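Local atomic coordinates of probable endoglucanase (Gluconacetobacter xylinus, PDB entry 1WZZ), a protein that hydrolyses internal beta-1,4-glucosidic linkages in cellulose-type polymers such as carboxymethyl-cellulose, as a family 8 glycoside hydrolase. Residues 77-81 / 82-86. Residues are numbered along the deposited sequence; the frame is centred on the assembly and turned at random.
Sequences NLQHT and NDKLF
With CG of H80 turned beside its own backbone N (chi1 -68°) and CG of D83 swung back over its own main chain (chi1 58°), the imidazole and carboxylate run alongside each other in the same direction. H80 ND1 donates to D83 OD2 at 2.7 Å, in the ring plane and on the syn side of the carboxylate, whose plane is turned steeply from the ring. On its anti side D83 OD2 also accepts L85 N (2.9 Å), closing an Asx turn. The two arms are paired through the backbone by a nearly straight bond from H80 N to L85 O at 2.9 Å, next to a single beta bridge between Q79 and F86. This hairpin-like loop follows helix 64-77 and leads to strand 89-91 in the (alpha/alpha)6-barrel enzyme; H80 NE2 bonds to K101 O, outside the loop. Without the imidazole, as with an alanine here, D83 OD2 would probably keep only L85 N as its partner in the turn and K101 O would lose this donor. Beyond the bridge, Q79 CG sits over the F86 ring face, a CH-pi contact 4.2 Å from the centroid, and the extended chain beyond it carries Q79 NE2 to K84 O at 2.9 Å, tilted from the carbonyl plane. One water links H80 O (2.7 Å) to K84 NZ.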
ATOM      1  N   ASN A  77       9.855  17.206  -6.452  1.00 18.45           N
ATOM      2  CA  ASN A  77      10.376  16.290  -7.455  1.00 15.58           C
ATOM      3  C   ASN A  77       9.411  15.331  -8.130  1.00 15.10           C
ATOM      4  O   ASN A  77       9.681  14.882  -9.235  1.00 17.79           O
ATOM      5  CB  ASN A  77      11.500  15.453  -6.841  1.00 16.94           C
ATOM      6  CG  ASN A  77      12.698  16.280  -6.474  1.00 21.47           C
ATOM      7  OD1 ASN A  77      13.516  16.621  -7.348  1.00 24.19           O
ATOM      8  ND2 ASN A  77      12.803  16.647  -5.196  1.00 18.40           N
ATOM      9  N   LEU A  78       8.309  14.988  -7.466  1.00 15.63           N
ATOM     10  CA  LEU A  78       7.360  14.047  -8.046  1.00 13.99           C
ATOM     11  C   LEU A  78       5.939  14.558  -8.297  1.00 13.82           C
ATOM     12  O   LEU A  78       5.261  14.068  -9.215  1.00 14.28           O
ATOM     13  CB  LEU A  78       7.238  12.773  -7.173  1.00 16.71           C
ATOM     14  CG  LEU A  78       8.517  11.951  -6.958  1.00 17.55           C
ATOM     15  CD1 LEU A  78       8.212  10.774  -5.985  1.00 18.53           C
ATOM     16  CD2 LEU A  78       9.044  11.426  -8.305  1.00 18.54           C
ATOM     17  N   GLN A  79       5.475  15.538  -7.529  1.00 14.75           N
ATOM     18  CA  GLN A  79       4.094  15.951  -7.735  1.00 13.04           C
ATOM     19  C   GLN A  79       3.879  16.614  -9.093  1.00 16.20           C
ATOM     20  O   GLN A  79       4.688  17.417  -9.549  1.00 15.62           O
ATOM     21  CB  GLN A  79       3.612  16.895  -6.641  1.00 13.05           C
ATOM     22  CG  GLN A  79       2.066  16.947  -6.586  1.00 12.67           C
ATOM     23  CD  GLN A  79       1.537  17.621  -5.348  1.00 15.60           C
ATOM     24  OE1 GLN A  79       2.068  18.661  -4.907  1.00 16.69           O
ATOM     25  NE2 GLN A  79       0.474  17.059  -4.777  1.00 13.31           N
ATOM     26  N   HIS A  80       2.760  16.266  -9.710  1.00 12.88           N
ATOM     27  CA  HIS A  80       2.383  16.840 -10.996  1.00 14.31           C
ATOM     28  C   HIS A  80       2.018  18.309 -10.815  1.00 15.21           C
ATOM     29  O   HIS A  80       1.853  18.811  -9.703  1.00 16.48           O
ATOM     30  CB  HIS A  80       1.178  16.071 -11.536  1.00 12.43           C
ATOM     31  CG  HIS A  80       1.496  14.660 -11.933  1.00 13.48           C
ATOM     32  ND1 HIS A  80       0.518  13.695 -12.071  1.00 15.70           N
ATOM     33  CD2 HIS A  80       2.663  14.067 -12.261  1.00 12.55           C
ATOM     34  CE1 HIS A  80       1.077  12.566 -12.479  1.00 15.18           C
ATOM     35  NE2 HIS A  80       2.376  12.766 -12.605  1.00 15.61           N
ATOM     36  N   THR A  81       1.886  18.999 -11.945  1.00 18.87           N
ATOM     37  CA  THR A  81       1.523  20.403 -11.921  1.00 20.35           C
ATOM     38  C   THR A  81       0.053  20.577 -12.328  1.00 19.08           C
ATOM     39  O   THR A  81      -0.640  21.435 -11.785  1.00 24.69           O
ATOM     40  CB  THR A  81       2.464  21.206 -12.864  1.00 23.85           C
ATOM     41  OG1 THR A  81       2.414  20.656 -14.183  1.00 30.78           O
ATOM     42  CG2 THR A  81       3.887  21.099 -12.399  1.00 24.02           C
ATOM     43  N   ASN A  82      -0.437  19.752 -13.255  1.00 16.82           N
ATOM     44  CA  ASN A  82      -1.817  19.881 -13.690  1.00 17.22           C
ATOM     45  C   ASN A  82      -2.831  19.067 -12.864  1.00 16.97           C
ATOM     46  O   ASN A  82      -4.039  19.218 -13.017  1.00 16.38           O
ATOM     47  CB  ASN A  82      -1.941  19.550 -15.167  1.00 20.52           C
ATOM     48  CG  ASN A  82      -3.100  20.289 -15.815  1.00 25.00           C
ATOM     49  OD1 ASN A  82      -3.207  21.529 -15.721  1.00 24.46           O
ATOM     50  ND2 ASN A  82      -3.980  19.541 -16.471  1.00 23.25           N
ATOM     51  N   ASP A  83      -2.313  18.165 -12.036  1.00 14.86           N
ATOM     52  CA  ASP A  83      -3.147  17.447 -11.069  1.00 14.69           C
ATOM     53  C   ASP A  83      -2.244  17.278  -9.857  1.00 14.16           C
ATOM     54  O   ASP A  83      -1.053  17.615  -9.918  1.00 14.04           O
ATOM     55  CB  ASP A  83      -3.724  16.107 -11.582  1.00 14.76           C
ATOM     56  CG  ASP A  83      -2.677  15.122 -12.015  1.00 14.92           C
ATOM     57  OD1 ASP A  83      -2.695  14.748 -13.207  1.00 18.25           O
ATOM     58  OD2 ASP A  83      -1.832  14.719 -11.191  1.00 14.61           O
ATOM     59  N   LYS A  84      -2.796  16.761  -8.769  1.00 12.45           N
ATOM     60  CA  LYS A  84      -2.053  16.623  -7.527  1.00 13.04           C
ATOM     61  C   LYS A  84      -1.473  15.236  -7.300  1.00 13.02           C
ATOM     62  O   LYS A  84      -0.945  14.965  -6.225  1.00 13.81           O
ATOM     63  CB  LYS A  84      -2.951  17.028  -6.353  1.00 14.88           C
ATOM     64  CG  LYS A  84      -3.328  18.531  -6.352  1.00 16.31           C
ATOM     65  CD  LYS A  84      -2.106  19.380  -5.992  1.00 20.91           C
ATOM     66  CE  LYS A  84      -2.418  20.884  -5.962  1.00 23.16           C
ATOM     67  NZ  LYS A  84      -2.576  21.434  -7.335  1.00 27.90           N
ATOM     68  N   LEU A  85      -1.571  14.365  -8.302  1.00 12.43           N
ATOM     69  CA  LEU A  85      -0.987  13.023  -8.174  1.00 12.90           C
ATOM     70  C   LEU A  85       0.517  13.117  -8.382  1.00 13.93           C
ATOM     71  O   LEU A  85       1.072  14.198  -8.697  1.00 13.11           O
ATOM     72  CB  LEU A  85      -1.622  12.054  -9.174  1.00 13.38           C
ATOM     73  CG  LEU A  85      -3.148  12.076  -9.118  1.00 12.77           C
ATOM     74  CD1 LEU A  85      -3.760  11.032 -10.083  1.00 14.67           C
ATOM     75  CD2 LEU A  85      -3.571  11.805  -7.648  1.00 14.80           C
ATOM     76  N   PHE A  86       1.194  11.995  -8.184  1.00 11.83           N
ATOM     77  CA  PHE A  86       2.646  11.955  -8.270  1.00 12.50           C
ATOM     78  C   PHE A  86       3.229  11.044  -9.330  1.00 12.60           C
ATOM     79  O   PHE A  86       2.752   9.923  -9.521  1.00 13.85           O
ATOM     80  CB  PHE A  86       3.216  11.495  -6.911  1.00 12.55           C
ATOM     81  CG  PHE A  86       2.800  12.357  -5.758  1.00 10.89           C
ATOM     82  CD1 PHE A  86       1.520  12.232  -5.181  1.00 10.39           C
ATOM     83  CD2 PHE A  86       3.655  13.375  -5.298  1.00 12.01           C
ATOM     84  CE1 PHE A  86       1.096  13.123  -4.172  1.00 11.20           C
ATOM     85  CE2 PHE A  86       3.236  14.261  -4.287  1.00 11.57           C
ATOM     86  CZ  PHE A  86       1.955  14.138  -3.729  1.00 13.22           C
TER
HETATM   87  O   HOH W   1      -0.091  20.221  -8.376  1.00 31.23           O